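Long-range contact in penicillin-binding protein PbpB (Mycobacterium tuberculosis, PDB 6KGU), which builds cross-linked peptidoglycan for the cell wall from lipid-linked precursors and is the target of beta-lactam antibiotics such as aztreonam: residues 345-356 against 386-396. Residues are numbered along the deposited sequence; the frame is centred on the assembly and turned at random.
Sequences LRKFGLGQRTGV and LSMTLLQMTGM
Gln392, in the first turn of helix 390-401, reaches across to the loop that follows helix 338-347 and donates NE2 to Gln352 O at 2.7 Å, within the transpeptidase domain of this penicillin-binding protein. The bond is bent, 143° at the hydrogen; Gln352 O lies in the amide plane of Gln392, whereas NE2 stands well above the carbonyl plane of Gln352. Beside this polar link, the branched end of Leu350 fits among sulfur and methyl groups: CD1 lies 3.8 Å from Met396 SD and equally far from Met388 CE. Bends at chi2 and chi3 (-149° and -71°) fold Met396 so that SD also lies oblique to the Phe348 ring, off its CB-CG end, in a Met-aromatic contact 4.6 Å from the centroid. Farther along, Leu391 CD2 packs on Val356 CG1 and on Thr354, whose hydroxyl is hydrogen-bonded to Glu361. In the second shell, a Schellman motif at Gly349 follows helix 338-347, and a type II turn carries the chain from Gly349 to Gln352. The Gln392 amide is fixed at both ends: NE2 also donates to Ala363 O, while OE1 accepts from a water bound to Gly351 N and, closing a capping box with Thr389, from Thr389 N at 3.0 Å.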
ATOM      1  N   LEU A 345      -0.115 -16.273   5.808  1.00 33.01           N
ATOM      2  CA  LEU A 345      -0.488 -14.946   6.302  1.00 34.79           C
ATOM      3  C   LEU A 345       0.652 -14.302   7.071  1.00 37.74           C
ATOM      4  O   LEU A 345       0.972 -13.125   6.868  1.00 32.14           O
ATOM      5  CB  LEU A 345      -1.706 -15.026   7.229  1.00 31.07           C
ATOM      6  CG  LEU A 345      -3.161 -15.131   6.812  1.00 38.39           C
ATOM      7  CD1 LEU A 345      -4.045 -15.271   8.055  1.00 36.19           C
ATOM      8  CD2 LEU A 345      -3.621 -13.942   5.943  1.00 32.75           C
ATOM      9  N   ARG A 346       1.254 -15.055   7.997  1.00 35.13           N
ATOM     10  CA  ARG A 346       2.334 -14.509   8.813  1.00 36.76           C
ATOM     11  C   ARG A 346       3.564 -14.207   7.973  1.00 32.78           C
ATOM     12  O   ARG A 346       4.204 -13.163   8.155  1.00 34.65           O
ATOM     13  CB  ARG A 346       2.680 -15.486   9.939  1.00 34.57           C
ATOM     14  CG  ARG A 346       1.666 -15.512  11.063  1.00 44.17           C
ATOM     15  CD  ARG A 346       2.075 -14.537  12.148  1.00 55.85           C
ATOM     16  NE  ARG A 346       0.989 -13.624  12.478  1.00 58.22           N
ATOM     17  CZ  ARG A 346       1.117 -12.574  13.279  1.00 55.54           C
ATOM     18  NH1 ARG A 346       2.289 -12.302  13.847  1.00 55.45           N
ATOM     19  NH2 ARG A 346       0.064 -11.802  13.510  1.00 43.64           N
ATOM     20  N   LYS A 347       3.913 -15.097   7.038  1.00 31.31           N
ATOM     21  CA  LYS A 347       5.084 -14.823   6.209  1.00 30.96           C
ATOM     22  C   LYS A 347       4.877 -13.567   5.373  1.00 30.29           C
ATOM     23  O   LYS A 347       5.822 -12.805   5.139  1.00 30.71           O
ATOM     24  CB  LYS A 347       5.419 -16.022   5.312  1.00 35.52           C
ATOM     25  CG  LYS A 347       6.220 -17.122   6.008  1.00 38.70           C
ATOM     26  CD  LYS A 347       6.809 -18.140   5.019  1.00 50.42           C
ATOM     27  CE  LYS A 347       5.759 -18.611   4.002  1.00 49.18           C
ATOM     28  NZ  LYS A 347       6.193 -19.765   3.116  1.00 48.64           N
ATOM     29  N   PHE A 348       3.644 -13.337   4.908  1.00 28.03           N
ATOM     30  CA  PHE A 348       3.343 -12.126   4.162  1.00 27.46           C
ATOM     31  C   PHE A 348       3.376 -10.874   5.033  1.00 32.13           C
ATOM     32  O   PHE A 348       3.179  -9.778   4.497  1.00 32.76           O
ATOM     33  CB  PHE A 348       1.965 -12.247   3.486  1.00 26.90           C
ATOM     34  CG  PHE A 348       2.010 -12.821   2.088  1.00 28.38           C
ATOM     35  CD1 PHE A 348       2.596 -12.110   1.046  1.00 35.71           C
ATOM     36  CD2 PHE A 348       1.458 -14.063   1.814  1.00 24.34           C
ATOM     37  CE1 PHE A 348       2.618 -12.636  -0.261  1.00 29.11           C
ATOM     38  CE2 PHE A 348       1.477 -14.603   0.521  1.00 30.16           C
ATOM     39  CZ  PHE A 348       2.059 -13.889  -0.517  1.00 27.26           C
ATOM     40  N   GLY A 349       3.562 -11.009   6.351  1.00 33.50           N
ATOM     41  CA  GLY A 349       3.789  -9.877   7.237  1.00 34.02           C
ATOM     42  C   GLY A 349       2.557  -9.261   7.865  1.00 30.55           C
ATOM     43  O   GLY A 349       2.664  -8.191   8.480  1.00 32.31           O
ATOM     44  N   LEU A 350       1.396  -9.896   7.748  1.00 28.38           N
ATOM     45  CA  LEU A 350       0.180  -9.323   8.305  1.00 31.69           C
ATOM     46  C   LEU A 350       0.190  -9.428   9.827  1.00 34.83           C
ATOM     47  O   LEU A 350       0.799 -10.330  10.405  1.00 37.46           O
ATOM     48  CB  LEU A 350      -1.043 -10.022   7.720  1.00 26.35           C
ATOM     49  CG  LEU A 350      -1.041  -9.956   6.183  1.00 28.81           C
ATOM     50  CD1 LEU A 350      -2.318 -10.567   5.596  1.00 26.85           C
ATOM     51  CD2 LEU A 350      -0.844  -8.503   5.687  1.00 26.09           C
ATOM     52  N   GLY A 351      -0.469  -8.475  10.478  1.00 32.30           N
ATOM     53  CA  GLY A 351      -0.534  -8.428  11.928  1.00 28.02           C
ATOM     54  C   GLY A 351       0.713  -7.904  12.606  1.00 34.56           C
ATOM     55  O   GLY A 351       0.758  -7.863  13.840  1.00 32.31           O
ATOM     56  N   GLN A 352       1.726  -7.499  11.846  1.00 26.98           N
ATOM     57  CA  GLN A 352       2.990  -7.032  12.388  1.00 31.74           C
ATOM     58  C   GLN A 352       3.370  -5.712  11.721  1.00 32.19           C
ATOM     59  O   GLN A 352       3.233  -5.562  10.504  1.00 30.68           O
ATOM     60  CB  GLN A 352       4.111  -8.096  12.168  1.00 37.66           C
ATOM     61  CG  GLN A 352       3.642  -9.575  12.341  1.00 41.03           C
ATOM     62  CD  GLN A 352       4.315 -10.577  11.354  1.00 49.43           C
ATOM     63  OE1 GLN A 352       5.526 -10.804  11.419  1.00 47.12           O
ATOM     64  NE2 GLN A 352       3.518 -11.177  10.447  1.00 31.90           N
ATOM     65  N   ARG A 353       3.842  -4.757  12.523  1.00 30.77           N
ATOM     66  CA  ARG A 353       4.421  -3.531  11.984  1.00 31.29           C
ATOM     67  C   ARG A 353       5.569  -3.837  11.027  1.00 34.34           C
ATOM     68  O   ARG A 353       6.365  -4.753  11.254  1.00 30.04           O
ATOM     69  CB  ARG A 353       4.946  -2.634  13.110  1.00 30.12           C
ATOM     70  CG  ARG A 353       3.880  -1.860  13.812  1.00 35.45           C
ATOM     71  CD  ARG A 353       4.462  -1.042  14.960  1.00 36.03           C
ATOM     72  NE  ARG A 353       3.379  -0.378  15.671  1.00 40.18           N
ATOM     73  CZ  ARG A 353       2.795  -0.857  16.762  1.00 48.68           C
ATOM     74  NH1 ARG A 353       3.202  -2.010  17.284  1.00 48.97           N
ATOM     75  NH2 ARG A 353       1.802  -0.179  17.331  1.00 49.17           N
ATOM     76  N   THR A 354       5.674  -3.036   9.966  1.00 30.43           N
ATOM     77  CA  THR A 354       6.741  -3.236   9.003  1.00 28.82           C
ATOM     78  C   THR A 354       8.089  -2.748   9.524  1.00 29.45           C
ATOM     79  O   THR A 354       9.122  -3.213   9.033  1.00 29.33           O
ATOM     80  CB  THR A 354       6.441  -2.506   7.692  1.00 29.68           C
ATOM     81  OG1 THR A 354       6.458  -1.095   7.937  1.00 31.29           O
ATOM     82  CG2 THR A 354       5.087  -2.925   7.106  1.00 30.70           C
ATOM     83  N   GLY A 355       8.099  -1.819  10.485  1.00 29.43           N
ATOM     84  CA  GLY A 355       9.322  -1.119  10.840  1.00 29.76           C
ATOM     85  C   GLY A 355       9.766  -0.085   9.822  1.00 33.81           C
ATOM     86  O   GLY A 355      10.968   0.206   9.720  1.00 29.18           O
ATOM     87  N   VAL A 356       8.825   0.498   9.070  1.00 30.28           N
ATOM     88  CA  VAL A 356       9.175   1.394   7.961  1.00 29.53           C
ATOM     89  C   VAL A 356       9.910   2.648   8.423  1.00 30.21           C
ATOM     90  O   VAL A 356      10.586   3.303   7.614  1.00 34.43           O
ATOM     91  CB  VAL A 356       7.890   1.762   7.170  1.00 29.75           C
ATOM     92  CG1 VAL A 356       6.885   2.452   8.083  1.00 23.09           C
ATOM     93  CG2 VAL A 356       8.218   2.644   5.972  1.00 26.01           C
ATOM     94  N   LEU A 386      -9.948  -9.715   9.485  1.00 28.94           N
ATOM     95  CA  LEU A 386      -8.611  -9.246   9.795  1.00 26.80           C
ATOM     96  C   LEU A 386      -8.515  -7.831   9.257  1.00 31.90           C
ATOM     97  O   LEU A 386      -9.372  -7.384   8.482  1.00 29.94           O
ATOM     98  CB  LEU A 386      -7.524 -10.142   9.184  1.00 31.89           C
ATOM     99  CG  LEU A 386      -7.214 -10.032   7.687  1.00 33.44           C
ATOM    100  CD1 LEU A 386      -6.030 -10.909   7.321  1.00 31.49           C
ATOM    101  CD2 LEU A 386      -8.433 -10.420   6.842  1.00 32.51           C
ATOM    102  N   SER A 387      -7.469  -7.121   9.670  1.00 28.01           N
ATOM    103  CA  SER A 387      -7.273  -5.768   9.176  1.00 29.04           C
ATOM    104  C   SER A 387      -5.802  -5.557   8.882  1.00 30.19           C
ATOM    105  O   SER A 387      -4.936  -6.194   9.489  1.00 30.10           O
ATOM    106  CB  SER A 387      -7.786  -4.725  10.182  1.00 32.16           C
ATOM    107  OG  SER A 387      -6.945  -4.694  11.312  1.00 31.40           O
ATOM    108  N   MET A 388      -5.524  -4.642   7.951  1.00 27.46           N
ATOM    109  CA  MET A 388      -4.159  -4.331   7.564  1.00 23.16           C
ATOM    110  C   MET A 388      -4.116  -2.879   7.132  1.00 26.24           C
ATOM    111  O   MET A 388      -5.129  -2.307   6.731  1.00 26.89           O
ATOM    112  CB  MET A 388      -3.673  -5.214   6.403  1.00 29.84           C
ATOM    113  CG  MET A 388      -4.462  -4.982   5.089  1.00 26.78           C
ATOM    114  SD  MET A 388      -4.036  -6.144   3.756  1.00 30.15           S
ATOM    115  CE  MET A 388      -4.560  -7.702   4.491  1.00 25.38           C
ATOM    116  N   THR A 389      -2.920  -2.308   7.177  1.00 25.38           N
ATOM    117  CA  THR A 389      -2.688  -0.991   6.618  1.00 25.40           C
ATOM    118  C   THR A 389      -2.466  -1.071   5.111  1.00 24.40           C
ATOM    119  O   THR A 389      -2.187  -2.132   4.543  1.00 24.74           O
ATOM    120  CB  THR A 389      -1.489  -0.331   7.289  1.00 27.92           C
ATOM    121  OG1 THR A 389      -0.314  -1.070   6.969  1.00 29.65           O
ATOM    122  CG2 THR A 389      -1.675  -0.326   8.813  1.00 25.48           C
ATOM    123  N   LEU A 390      -2.603   0.086   4.461  1.00 26.03           N
ATOM    124  CA  LEU A 390      -2.246   0.200   3.053  1.00 23.10           C
ATOM    125  C   LEU A 390      -0.806  -0.231   2.807  1.00 24.98           C
ATOM    126  O   LEU A 390      -0.508  -0.890   1.800  1.00 27.51           O
ATOM    127  CB  LEU A 390      -2.458   1.646   2.574  1.00 23.79           C
ATOM    128  CG  LEU A 390      -2.332   1.819   1.054  1.00 30.51           C
ATOM    129  CD1 LEU A 390      -3.234   0.827   0.352  1.00 26.33           C
ATOM    130  CD2 LEU A 390      -2.675   3.260   0.607  1.00 27.16           C
ATOM    131  N   LEU A 391       0.109   0.143   3.708  1.00 24.76           N
ATOM    132  CA  LEU A 391       1.511  -0.223   3.509  1.00 27.29           C
ATOM    133  C   LEU A 391       1.707  -1.735   3.596  1.00 27.24           C
ATOM    134  O   LEU A 391       2.441  -2.323   2.790  1.00 27.19           O
ATOM    135  CB  LEU A 391       2.399   0.495   4.536  1.00 24.20           C
ATOM    136  CG  LEU A 391       3.890   0.186   4.425  1.00 26.91           C
ATOM    137  CD1 LEU A 391       4.455   0.623   3.064  1.00 23.92           C
ATOM    138  CD2 LEU A 391       4.660   0.851   5.576  1.00 30.78           C
ATOM    139  N   GLN A 392       1.087  -2.373   4.601  1.00 24.89           N
ATOM    140  CA  GLN A 392       1.123  -3.831   4.700  1.00 25.33           C
ATOM    141  C   GLN A 392       0.551  -4.488   3.443  1.00 28.06           C
ATOM    142  O   GLN A 392       1.120  -5.447   2.914  1.00 25.32           O
ATOM    143  CB  GLN A 392       0.322  -4.289   5.922  1.00 26.97           C
ATOM    144  CG  GLN A 392       1.023  -4.050   7.250  1.00 27.65           C
ATOM    145  CD  GLN A 392       0.163  -4.458   8.418  1.00 29.38           C
ATOM    146  OE1 GLN A 392      -1.055  -4.285   8.379  1.00 27.82           O
ATOM    147  NE2 GLN A 392       0.789  -4.990   9.476  1.00 28.08           N
ATOM    148  N   MET A 393      -0.615  -4.017   2.993  1.00 23.55           N
ATOM    149  CA  MET A 393      -1.228  -4.565   1.784  1.00 26.35           C
ATOM    150  C   MET A 393      -0.271  -4.471   0.608  1.00 24.26           C
ATOM    151  O   MET A 393      -0.011  -5.464  -0.083  1.00 30.87           O
ATOM    152  CB  MET A 393      -2.531  -3.811   1.484  1.00 25.57           C
ATOM    153  CG  MET A 393      -3.302  -4.313   0.270  1.00 28.41           C
ATOM    154  SD  MET A 393      -4.682  -3.205  -0.140  1.00 31.81           S
ATOM    155  CE  MET A 393      -3.948  -2.216  -1.447  1.00 26.89           C
ATOM    156  N   THR A 394       0.278  -3.276   0.382  1.00 24.58           N
ATOM    157  CA  THR A 394       1.241  -3.080  -0.693  1.00 24.30           C
ATOM    158  C   THR A 394       2.485  -3.944  -0.493  1.00 26.33           C
ATOM    159  O   THR A 394       3.065  -4.442  -1.462  1.00 27.00           O
ATOM    160  CB  THR A 394       1.604  -1.597  -0.778  1.00 21.98           C
ATOM    161  OG1 THR A 394       0.394  -0.829  -0.834  1.00 27.07           O
ATOM    162  CG2 THR A 394       2.412  -1.306  -2.013  1.00 23.59           C
ATOM    163  N   GLY A 395       2.907  -4.134   0.758  1.00 29.47           N
ATOM    164  CA  GLY A 395       4.085  -4.948   1.015  1.00 23.73           C
ATOM    165  C   GLY A 395       3.878  -6.408   0.656  1.00 30.01           C
ATOM    166  O   GLY A 395       4.824  -7.088   0.236  1.00 31.17           O
ATOM    167  N   MET A 396       2.641  -6.902   0.787  1.00 28.52           N
ATOM    168  CA  MET A 396       2.312  -8.261   0.353  1.00 30.86           C
ATOM    169  C   MET A 396       2.601  -8.449  -1.122  1.00 30.92           C
ATOM    170  O   MET A 396       3.174  -9.465  -1.532  1.00 32.03           O
ATOM    171  CB  MET A 396       0.836  -8.568   0.616  1.00 32.77           C
ATOM    172  CG  MET A 396       0.494  -8.869   2.049  1.00 37.18           C
ATOM    173  SD  MET A 396      -0.878 -10.028   2.150  1.00 32.57           S
ATOM    174  CE  MET A 396      -2.270  -9.041   1.601  1.00 31.21           C
TER
HETATM  175  O   HOH W   1       2.988  -6.905   4.332  1.00 35.14           O
HETATM  176  O   HOH W   2      -2.224  -6.742   8.986  1.00 30.25           O